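Local coordinates for SusD-like carbohydrate binding protein BF1063 (Bacteroides fragilis NCTC 9343, PDB 3I4G) that probably binds carbohydrate at the cell outer membrane, like other SusD-family proteins, at residues A[72-75]-A[76-80]; A[119-122]-A[123-126]; A[194-197]-A[198-201]; A[270-273]-A[274-277]; A[503-507]-A[508-512]. All blocks are in the same frame, centred on the assembly; numbering follows the deposited sequence.

Interaction 1: A[72-75]-A[76-80]; sequences PFFK and ISSGN
Phe73 and Ile76 form the tight part of this contact, within the short, weakly bonded helix 72-78. CD1 of Phe73 lies 3.8 Å from CD1 of Ile76, and the two side chains meet at a slant. The Phe73 ring is buried with its CG trans to the backbone N (chi1 -175°), and it also meets the rings of His51 and Phe87. Ile76 packs on helices 86-109 and 454-461. The backbone under this pair is tied by Ile76 N to Phe73 O at 3.0 Å, one residue shorter than an alpha-helical bond. The next two bonds of this kind, Ser77 N to Phe74 O and Ser78 N to Lys75 O, are weak.

Phe74 is buried too, and its CE2 reaches CB of Ser78 at 3.6 Å. Water 1 lies over one face of this ring, toward the rim. It donates to Phe74 O and to Ser77 OG, the latter at 2.7 Å. Ser77 OG is also hydrogen-bonded to Leu59 O.

The other side is looser and nearer solvent. Lys75 runs out extended, and its CG passes CB of the exposed Asn80 at 3.8 Å. Gly79 leaves the helix with positive phi. There water 2 bridges the end of the helix: it lies 2.9 Å from Lys75 O, to which it can donate, and accepts from Gly79 N at 2.9 Å.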
# COMPACT_ATOMS: atom_id res chain seq x y z
N PRO A 72 15.49 -8.12 -8.32
CA PRO A 72 14.55 -9.21 -7.98
C PRO A 72 13.23 -8.75 -7.37
O PRO A 72 12.24 -9.48 -7.47
CB PRO A 72 15.38 -10.09 -7.01
CG PRO A 72 16.81 -9.81 -7.42
CD PRO A 72 16.81 -8.31 -7.71
N PHE A 73 13.16 -7.55 -6.78
CA PHE A 73 11.87 -7.09 -6.28
C PHE A 73 10.92 -6.86 -7.44
O PHE A 73 9.81 -7.35 -7.46
CB PHE A 73 12.05 -5.81 -5.46
CG PHE A 73 10.80 -5.31 -4.79
CD1 PHE A 73 10.13 -6.06 -3.83
CD2 PHE A 73 10.33 -4.03 -5.07
CE1 PHE A 73 9.02 -5.55 -3.18
CE2 PHE A 73 9.25 -3.53 -4.42
CZ PHE A 73 8.60 -4.26 -3.47
N PHE A 74 11.39 -6.13 -8.44
CA PHE A 74 10.61 -5.90 -9.66
C PHE A 74 10.21 -7.21 -10.33
O PHE A 74 9.11 -7.35 -10.89
CB PHE A 74 11.41 -4.99 -10.60
CG PHE A 74 10.73 -4.72 -11.90
CD1 PHE A 74 9.80 -3.68 -12.02
CD2 PHE A 74 11.01 -5.49 -13.01
CE1 PHE A 74 9.18 -3.42 -13.25
CE2 PHE A 74 10.42 -5.19 -14.22
CZ PHE A 74 9.52 -4.16 -14.33
N LYS A 75 11.07 -8.22 -10.23
CA LYS A 75 10.80 -9.50 -10.85
C LYS A 75 9.60 -10.23 -10.23
O LYS A 75 9.09 -11.15 -10.86
CB LYS A 75 12.02 -10.41 -10.82
CG LYS A 75 13.12 -9.94 -11.71
CD LYS A 75 14.24 -10.99 -11.70
CE LYS A 75 15.41 -10.58 -12.52
NZ LYS A 75 16.45 -11.65 -12.60
N ILE A 76 9.13 -9.84 -9.05
CA ILE A 76 7.98 -10.49 -8.44
C ILE A 76 6.80 -10.49 -9.40
O ILE A 76 6.08 -11.51 -9.46
CB ILE A 76 7.60 -9.79 -7.12
CG1 ILE A 76 8.66 -10.17 -6.07
CG2 ILE A 76 6.21 -10.23 -6.68
CD1 ILE A 76 8.55 -9.41 -4.78
N SER A 77 6.56 -9.40 -10.14
CA SER A 77 5.41 -9.36 -11.04
C SER A 77 5.75 -9.07 -12.49
O SER A 77 4.85 -8.77 -13.28
CB SER A 77 4.41 -8.32 -10.54
OG SER A 77 4.97 -7.05 -10.57
N SER A 78 7.01 -9.22 -12.90
CA SER A 78 7.37 -8.97 -14.31
C SER A 78 7.39 -10.20 -15.20
O SER A 78 7.63 -10.06 -16.40
CB SER A 78 8.73 -8.31 -14.37
OG SER A 78 9.74 -9.26 -14.02
N GLY A 79 7.17 -11.37 -14.63
CA GLY A 79 7.24 -12.62 -15.37
C GLY A 79 8.50 -13.43 -15.05
O GLY A 79 8.70 -14.48 -15.63
N ASN A 80 9.33 -12.93 -14.14
CA ASN A 80 10.63 -13.53 -13.83
C ASN A 80 10.76 -13.98 -12.40
O ASN A 80 11.90 -14.21 -11.93
CB ASN A 80 11.73 -12.52 -14.20
CG ASN A 80 11.94 -12.41 -15.70
OD1 ASN A 80 11.90 -13.41 -16.42
ND2 ASN A 80 12.24 -11.22 -16.17
O HOH W 1 7.03 -5.63 -11.48
O HOH W 2 7.00 -12.68 -12.09

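Interaction 2: A[119-122]-A[123-126]; sequences TRMI and AEAR
Residues 119-122 and 123-126 form two successive turns of helix 116-139, joined by regular alpha-helical bonds. Ala123 N donates to Thr119 O at 3.2 Å, the longest of four. Glu124 N to Arg120 O, Ala125 N to Met121 O and Arg126 N to Ile122 O are each 2.9 Å.

Arg120 and Glu124 are the charged pair of this stretch. Arg120 is fully extended, with its CG trans to the backbone N (chi1 179°). Glu124 OE2 lies beside this chain, 3.5 Å from CG of Arg120. The salt bridge from Arg120 NE to Glu124 OE2 is long, 3.7 Å. The oxygen is well out of the guanidinium plane, and no N-H points at it. Stronger polar partners lie outside these residues: Glu191 for Arg120, Tyr32 and Arg194 for Glu124. On another side, Ile122 and Arg126 run alongside each other, with CG2 of Ile122 3.9 Å from CD of Arg126. The Arg126 guanidinium pairs with Glu173.

Several helices surround this one. Met121, a selenomethionine, and Glu124 touch helix 21-33. Ile122 and Ala125 pack on helix 86-109, while Thr119, Ala123 and Arg126 meet helix 163-180.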
# COMPACT_ATOMS: atom_id res chain seq x y z
N THR A 119 -7.98 -8.72 28.06
CA THR A 119 -8.89 -9.02 26.97
C THR A 119 -8.57 -8.21 25.71
O THR A 119 -8.59 -8.73 24.58
CB THR A 119 -10.33 -8.83 27.46
OG1 THR A 119 -10.58 -9.81 28.50
CG2 THR A 119 -11.35 -9.03 26.38
N ARG A 120 -8.24 -6.95 25.91
CA ARG A 120 -7.82 -6.10 24.80
C ARG A 120 -6.55 -6.61 24.15
O ARG A 120 -6.47 -6.73 22.93
CB ARG A 120 -7.63 -4.67 25.29
CG ARG A 120 -7.18 -3.76 24.17
CD ARG A 120 -6.95 -2.38 24.70
NE ARG A 120 -6.50 -1.49 23.63
CZ ARG A 120 -6.22 -0.21 23.81
NH1 ARG A 120 -6.39 0.38 24.98
NH2 ARG A 120 -5.80 0.52 22.78
N MSE A 121 -5.56 -6.92 24.96
CA MSE A 121 -4.26 -7.34 24.40
C MSE A 121 -4.34 -8.67 23.65
O MSE A 121 -3.70 -8.84 22.61
CB MSE A 121 -3.21 -7.43 25.48
CG MSE A 121 -2.90 -6.03 26.08
SE MSE A 121 -1.29 -6.04 27.17
CE MSE A 121 -2.12 -6.79 28.67
N ILE A 122 -5.20 -9.58 24.09
CA ILE A 122 -5.45 -10.82 23.37
C ILE A 122 -6.02 -10.47 22.00
O ILE A 122 -5.60 -11.00 20.99
CB ILE A 122 -6.41 -11.75 24.11
CG1 ILE A 122 -5.71 -12.34 25.33
CG2 ILE A 122 -6.94 -12.85 23.17
CD1 ILE A 122 -6.62 -13.03 26.32
N ALA A 123 -7.01 -9.57 21.97
CA ALA A 123 -7.56 -9.13 20.68
C ALA A 123 -6.51 -8.48 19.78
O ALA A 123 -6.51 -8.70 18.55
CB ALA A 123 -8.73 -8.18 20.92
N GLU A 124 -5.61 -7.69 20.34
CA GLU A 124 -4.54 -7.06 19.55
C GLU A 124 -3.63 -8.11 18.96
O GLU A 124 -3.28 -8.02 17.79
CB GLU A 124 -3.78 -6.07 20.40
CG GLU A 124 -4.64 -4.90 20.84
CD GLU A 124 -3.89 -3.90 21.63
OE1 GLU A 124 -3.25 -3.01 21.03
OE2 GLU A 124 -3.92 -3.99 22.87
N ALA A 125 -3.23 -9.08 19.77
CA ALA A 125 -2.37 -10.15 19.27
C ALA A 125 -3.06 -10.96 18.18
O ALA A 125 -2.43 -11.34 17.18
CB ALA A 125 -1.93 -11.07 20.42
N ARG A 126 -4.36 -11.22 18.35
CA ARG A 126 -5.09 -11.95 17.31
C ARG A 126 -5.21 -11.13 16.02
O ARG A 126 -5.09 -11.67 14.93
CB ARG A 126 -6.47 -12.39 17.80
CG ARG A 126 -6.39 -13.44 18.91
CD ARG A 126 -7.76 -13.75 19.46
NE ARG A 126 -8.51 -14.60 18.57
CZ ARG A 126 -9.74 -15.05 18.84
NH1 ARG A 126 -10.37 -14.65 19.93
NH2 ARG A 126 -10.34 -15.88 18.01

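Interaction 3: A[194-197]-A[198-201]; sequences RACK and QAAL
Cys196 turns its thiol back over the start of the helix, toward Ala199. Its SG sits between the backbone N and the carbonyl carbon (chi1 70°). From there SG accepts a weak hydrogen bond from Ala199 N, 3.6 Å long with an N-H...S angle of 145°. The same sulfur is 3.7 Å from OE1 of Gln198.

Gln198 is bent at chi2 (91°), which folds its amide back beside the preceding residues. OE1 therefore lies near both SG of Cys196 and CB of Lys197. Both ends of the buried amide have partners: OE1 accepts from Phe184 N, and NE2 donates to Asp229 OD2.

This is an N-cap. Cys196 is the capping residue of helix 197-211, in the SusD-like N-terminal region. Its carbonyl begins the helical bonding, with Ala200 N donating to Cys196 O at 3.3 Å, nearly in line with the C=O. Ala199 N makes only a weak bond to the same oxygen, so this N-H is shared between O and SG of Cys196.

Lys197 and Leu201 lie one turn apart, side by side and pointing the same way. CG of Lys197 comes within 4.1 Å of CD1 of Leu201. In the backbone of this pair, Leu201 N donates to Lys197 O at 2.9 Å, in the carbonyl plane. Beyond CG, Lys197 bends at chi3 and chi4, and its ammonium turns away from Leu201 to Ala178 O. Leu201 instead packs on Ile224 of helix 214-227, a helix that Lys197 and Gln198 touch through Leu227.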
# COMPACT_ATOMS: atom_id res chain seq x y z
N ARG A 194 -2.07 1.98 17.94
CA ARG A 194 -2.72 0.74 18.43
C ARG A 194 -3.94 0.41 17.58
O ARG A 194 -4.62 1.30 17.04
CB ARG A 194 -3.15 0.88 19.88
CG ARG A 194 -2.04 1.18 20.87
CD ARG A 194 -1.32 -0.00 21.41
NE ARG A 194 -2.13 -0.86 22.31
CZ ARG A 194 -2.33 -0.69 23.61
NH1 ARG A 194 -1.91 0.38 24.25
NH2 ARG A 194 -3.06 -1.57 24.27
N ALA A 195 -4.22 -0.88 17.42
CA ALA A 195 -5.36 -1.36 16.62
C ALA A 195 -6.71 -1.10 17.27
O ALA A 195 -6.91 -1.45 18.42
CB ALA A 195 -5.22 -2.87 16.33
N CYS A 196 -7.62 -0.49 16.52
CA CYS A 196 -8.98 -0.30 16.98
C CYS A 196 -9.96 -1.26 16.30
O CYS A 196 -9.63 -1.96 15.36
CB CYS A 196 -9.42 1.15 16.75
SG CYS A 196 -9.66 1.63 15.06
N LYS A 197 -11.18 -1.27 16.80
CA LYS A 197 -12.25 -2.10 16.29
C LYS A 197 -12.36 -1.95 14.78
O LYS A 197 -12.42 -2.92 14.03
CB LYS A 197 -13.56 -1.67 16.98
CG LYS A 197 -14.78 -2.45 16.57
CD LYS A 197 -16.05 -2.00 17.32
CE LYS A 197 -15.95 -2.03 18.84
NZ LYS A 197 -15.80 -3.43 19.32
N GLN A 198 -12.40 -0.71 14.32
CA GLN A 198 -12.52 -0.42 12.88
C GLN A 198 -11.34 -0.92 12.06
O GLN A 198 -11.53 -1.24 10.88
CB GLN A 198 -12.72 1.08 12.67
CG GLN A 198 -14.08 1.60 13.14
CD GLN A 198 -14.12 2.09 14.58
OE1 GLN A 198 -13.31 1.66 15.45
NE2 GLN A 198 -15.04 3.03 14.84
N ALA A 199 -10.13 -0.98 12.62
CA ALA A 199 -8.99 -1.57 11.90
C ALA A 199 -9.25 -3.05 11.64
O ALA A 199 -9.04 -3.55 10.51
CB ALA A 199 -7.67 -1.36 12.67
N ALA A 200 -9.70 -3.77 12.66
CA ALA A 200 -10.02 -5.17 12.47
C ALA A 200 -11.18 -5.37 11.49
O ALA A 200 -11.16 -6.28 10.67
CB ALA A 200 -10.30 -5.85 13.85
N LEU A 201 -12.22 -4.52 11.56
CA LEU A 201 -13.32 -4.62 10.61
C LEU A 201 -12.87 -4.32 9.17
O LEU A 201 -13.43 -4.89 8.22
CB LEU A 201 -14.50 -3.68 10.99
CG LEU A 201 -15.23 -4.00 12.27
CD1 LEU A 201 -16.15 -2.84 12.68
CD2 LEU A 201 -16.01 -5.28 12.06

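Interaction 4: A[270-273]-A[274-277]; sequences ALSA and KDGG
Ser272 and Gly277 close a Schellman motif on a single turn, in the loop between helix 266-270 and strand 281-283. Gly277 N donates to Ser272 O at 2.9 Å, and inside that ring Gly276 N donates to Ala273 O at 3.0 Å. Gly276 takes the positive phi that the motif needs. Ser272 O also accepts from Asp275 N at 3.0 Å. The two donors reach it from opposite faces of the carbonyl plane.

CG of Lys274 stands between the backbone N and the carbonyl carbon (chi1 76°), which brings it to 3.6 Å from Ser272 OG. The chain then runs extended and bends at chi4. NZ thus reaches OD2 of the next residue, Asp275, in a 2.8 Å salt bridge on the syn side of the carboxylate. NZ also bonds to Thr333 OG1 and Phe330 O.

Leu271 points its CB at Gly277, and its CD1 lies 3.6 Å from Asp275 O. Its side chain also touches Phe330.

Ser272 OG takes the same conformation as CG of Lys274, and two waters tie it to the turn. Water 4 joins OG to Lys274 N. Water 3 accepts from Ser272 N, bonds to Ser272 OG and donates to Asp275 OD2 at 2.7 Å.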
# COMPACT_ATOMS: atom_id res chain seq x y z
N ALA A 270 13.53 7.90 -1.19
CA ALA A 270 12.55 8.33 -2.20
C ALA A 270 12.51 9.81 -2.54
O ALA A 270 11.78 10.19 -3.44
CB ALA A 270 11.15 7.87 -1.81
N LEU A 271 13.24 10.65 -1.80
CA LEU A 271 13.46 12.02 -2.25
C LEU A 271 14.39 11.99 -3.46
O LEU A 271 15.10 11.00 -3.72
CB LEU A 271 14.08 12.89 -1.14
CG LEU A 271 13.17 13.13 0.04
CD1 LEU A 271 13.90 13.93 1.16
CD2 LEU A 271 11.85 13.88 -0.32
N SER A 272 14.43 13.09 -4.21
CA SER A 272 15.34 13.20 -5.34
C SER A 272 16.67 13.80 -4.88
O SER A 272 16.81 14.27 -3.74
CB SER A 272 14.70 14.01 -6.48
OG SER A 272 14.75 15.39 -6.22
N ALA A 273 17.65 13.78 -5.76
CA ALA A 273 19.00 14.22 -5.39
C ALA A 273 19.06 15.63 -4.83
O ALA A 273 19.82 15.88 -3.92
CB ALA A 273 19.93 14.09 -6.60
N LYS A 274 18.27 16.54 -5.37
CA LYS A 274 18.31 17.95 -4.90
C LYS A 274 17.93 18.06 -3.44
O LYS A 274 18.29 19.04 -2.77
CB LYS A 274 17.42 18.85 -5.76
CG LYS A 274 15.93 18.72 -5.50
CD LYS A 274 15.10 19.52 -6.52
CE LYS A 274 13.65 19.53 -6.19
NZ LYS A 274 13.33 20.14 -4.83
N ASP A 275 17.17 17.09 -2.93
CA ASP A 275 16.75 17.06 -1.54
C ASP A 275 17.43 15.94 -0.74
O ASP A 275 16.97 15.58 0.34
CB ASP A 275 15.23 16.96 -1.49
CG ASP A 275 14.58 18.19 -2.05
OD1 ASP A 275 14.92 19.28 -1.53
OD2 ASP A 275 13.77 18.08 -3.00
N GLY A 276 18.52 15.42 -1.28
CA GLY A 276 19.32 14.44 -0.53
C GLY A 276 18.96 12.99 -0.69
O GLY A 276 19.52 12.16 0.02
N GLY A 277 18.07 12.66 -1.64
CA GLY A 277 17.59 11.29 -1.74
C GLY A 277 18.07 10.53 -2.94
O GLY A 277 18.71 11.07 -3.83
O HOH W 3 13.16 15.71 -4.09
O HOH W 4 16.74 16.22 -7.94

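Interaction 5: A[503-507]-A[508-512]; sequences RAFRN and PTDYT. With EDO (1,2-ethanediol), chain F.
Arg506 and Asp510 clamp a tight cis-proline turn in the loop between strand 497-502 and helix 517-522. Arg506 grips the carboxylate side-on. NE meets Asp510 OD2 at 2.9 Å with a nearly straight bond (174°), and NH2 meets Asp510 OD1 at 2.8 Å. Both oxygens lie near the guanidinium plane. Arg506 N adds a third bond, to Asp510 OD2 at 2.8 Å. Three donors thus fix the rotation of the carboxylate. CG2 of Thr509 sits over one face of the guanidinium, and NH2 also bonds to Leu81 O.

The peptide between Asn507 and Pro508 is cis, and residues 506-509 make a type VI turn. Arg506 O is not bonded to Thr509 N. It accepts from Asp510 N instead, at 2.8 Å, and a 3-10 segment follows at 509-511.

The Phe505 ring packs against this segment. CB of Asp510 stands over the centre of its ring in a CH-pi contact, 3.4 Å from the centroid. The edge of Phe505 points at the face of Tyr511 in a T-shaped pair, with centroids 5.0 Å apart and planes at 73°. Asn507 OD1 comes to the edge of the Tyr511 ring, 3.4 Å from CE2. The Tyr511 hydroxyl bonds to His465 ND1. On the exposed side a 1,2-ethanediol, probably from the crystallisation liquor, donates through O1 to Thr509 O at 2.7 Å.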
# COMPACT_ATOMS: atom_id res chain seq x y z
N ARG A 503 7.15 -5.42 -18.72
CA ARG A 503 6.76 -6.62 -17.98
C ARG A 503 6.08 -7.61 -18.91
O ARG A 503 5.52 -7.24 -19.94
CB ARG A 503 5.83 -6.31 -16.83
CG ARG A 503 6.36 -5.40 -15.75
CD ARG A 503 5.34 -5.27 -14.62
NE ARG A 503 5.76 -4.34 -13.59
CZ ARG A 503 5.47 -3.05 -13.57
NH1 ARG A 503 4.73 -2.47 -14.50
NH2 ARG A 503 5.94 -2.34 -12.55
N ALA A 504 6.13 -8.87 -18.51
CA ALA A 504 5.41 -9.95 -19.19
C ALA A 504 4.88 -10.92 -18.13
O ALA A 504 5.19 -12.13 -18.09
CB ALA A 504 6.29 -10.65 -20.20
N PHE A 505 4.04 -10.39 -17.24
CA PHE A 505 3.38 -11.17 -16.19
C PHE A 505 2.73 -12.41 -16.77
O PHE A 505 2.04 -12.33 -17.81
CB PHE A 505 2.33 -10.27 -15.53
CG PHE A 505 1.54 -10.86 -14.39
CD1 PHE A 505 0.52 -11.76 -14.61
CD2 PHE A 505 1.73 -10.40 -13.09
CE1 PHE A 505 -0.24 -12.22 -13.56
CE2 PHE A 505 0.95 -10.86 -12.04
CZ PHE A 505 -0.02 -11.76 -12.28
N ARG A 506 2.92 -13.56 -16.14
CA ARG A 506 2.41 -14.80 -16.67
C ARG A 506 1.06 -15.19 -16.09
O ARG A 506 0.89 -15.26 -14.86
CB ARG A 506 3.40 -15.92 -16.34
CG ARG A 506 4.78 -15.77 -16.91
CD ARG A 506 5.81 -16.68 -16.27
NE ARG A 506 6.08 -16.28 -14.90
CZ ARG A 506 6.98 -16.83 -14.12
NH1 ARG A 506 7.75 -17.83 -14.56
NH2 ARG A 506 7.14 -16.37 -12.91
N ASN A 507 0.08 -15.45 -16.96
CA ASN A 507 -1.23 -15.89 -16.54
C ASN A 507 -1.30 -17.41 -16.70
O ASN A 507 -1.22 -17.89 -17.82
CB ASN A 507 -2.30 -15.20 -17.37
CG ASN A 507 -3.69 -15.43 -16.82
OD1 ASN A 507 -3.87 -15.80 -15.65
ND2 ASN A 507 -4.72 -15.19 -17.67
N PRO A 508 -1.52 -18.18 -15.63
CA PRO A 508 -1.83 -17.82 -14.25
C PRO A 508 -0.70 -17.75 -13.24
O PRO A 508 -0.94 -17.33 -12.12
CB PRO A 508 -2.72 -19.00 -13.83
CG PRO A 508 -2.07 -20.17 -14.50
CD PRO A 508 -1.63 -19.65 -15.83
N THR A 509 0.49 -18.15 -13.62
CA THR A 509 1.58 -18.35 -12.67
C THR A 509 1.82 -17.18 -11.75
O THR A 509 1.99 -17.39 -10.53
CB THR A 509 2.87 -18.67 -13.44
OG1 THR A 509 2.67 -19.91 -14.12
CG2 THR A 509 4.10 -18.80 -12.52
N ASP A 510 1.85 -15.95 -12.27
CA ASP A 510 2.24 -14.82 -11.42
C ASP A 510 1.13 -14.31 -10.51
O ASP A 510 1.37 -13.38 -9.74
CB ASP A 510 2.90 -13.74 -12.27
CG ASP A 510 4.26 -14.17 -12.74
OD1 ASP A 510 5.04 -14.72 -11.92
OD2 ASP A 510 4.57 -13.99 -13.93
N TYR A 511 -0.06 -14.91 -10.56
CA TYR A 511 -1.05 -14.64 -9.52
C TYR A 511 -0.71 -15.30 -8.19
O TYR A 511 -1.34 -14.99 -7.18
CB TYR A 511 -2.47 -15.07 -9.98
CG TYR A 511 -3.05 -14.08 -10.96
CD1 TYR A 511 -3.45 -12.83 -10.52
CD2 TYR A 511 -3.23 -14.38 -12.27
CE1 TYR A 511 -3.98 -11.92 -11.38
CE2 TYR A 511 -3.77 -13.45 -13.18
CZ TYR A 511 -4.15 -12.23 -12.69
OH TYR A 511 -4.66 -11.26 -13.53
N THR A 512 0.28 -16.21 -8.16
CA THR A 512 0.66 -16.88 -6.92
C THR A 512 2.18 -16.84 -6.78
O THR A 512 2.91 -17.20 -7.74
CB THR A 512 0.20 -18.33 -6.92
OG1 THR A 512 -1.21 -18.42 -7.15
CG2 THR A 512 0.46 -18.98 -5.57
C1 EDO F . 3.35 -20.21 -8.39
O1 EDO F . 2.41 -19.87 -9.44
C2 EDO F . 3.80 -21.66 -8.57
O2 EDO F . 4.69 -21.69 -9.68

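Interaction 3 is the most buried of the five. The others mix buried and more exposed residues, and interaction 5 has the most exposed ones. Interactions 2 and 3 are neighbours: Glu124 OE1 of helix 116-139 makes a 2.7 Å salt bridge to Arg194 NE, just before helix 197-211. Interactions 1 and 5 also touch, through a probable hydrogen bond from Ala504 N to Ser78 O (2.8 Å). Interaction 4 stands apart from the rest. Regular helix bonds dominate interaction 2, and a capping thiol marks interaction 3. Interaction 1 has weak helix bonds with bridging waters. The two loop contacts, 4 and 5, rely on glycines and water or on a cis-proline and a salt bridge.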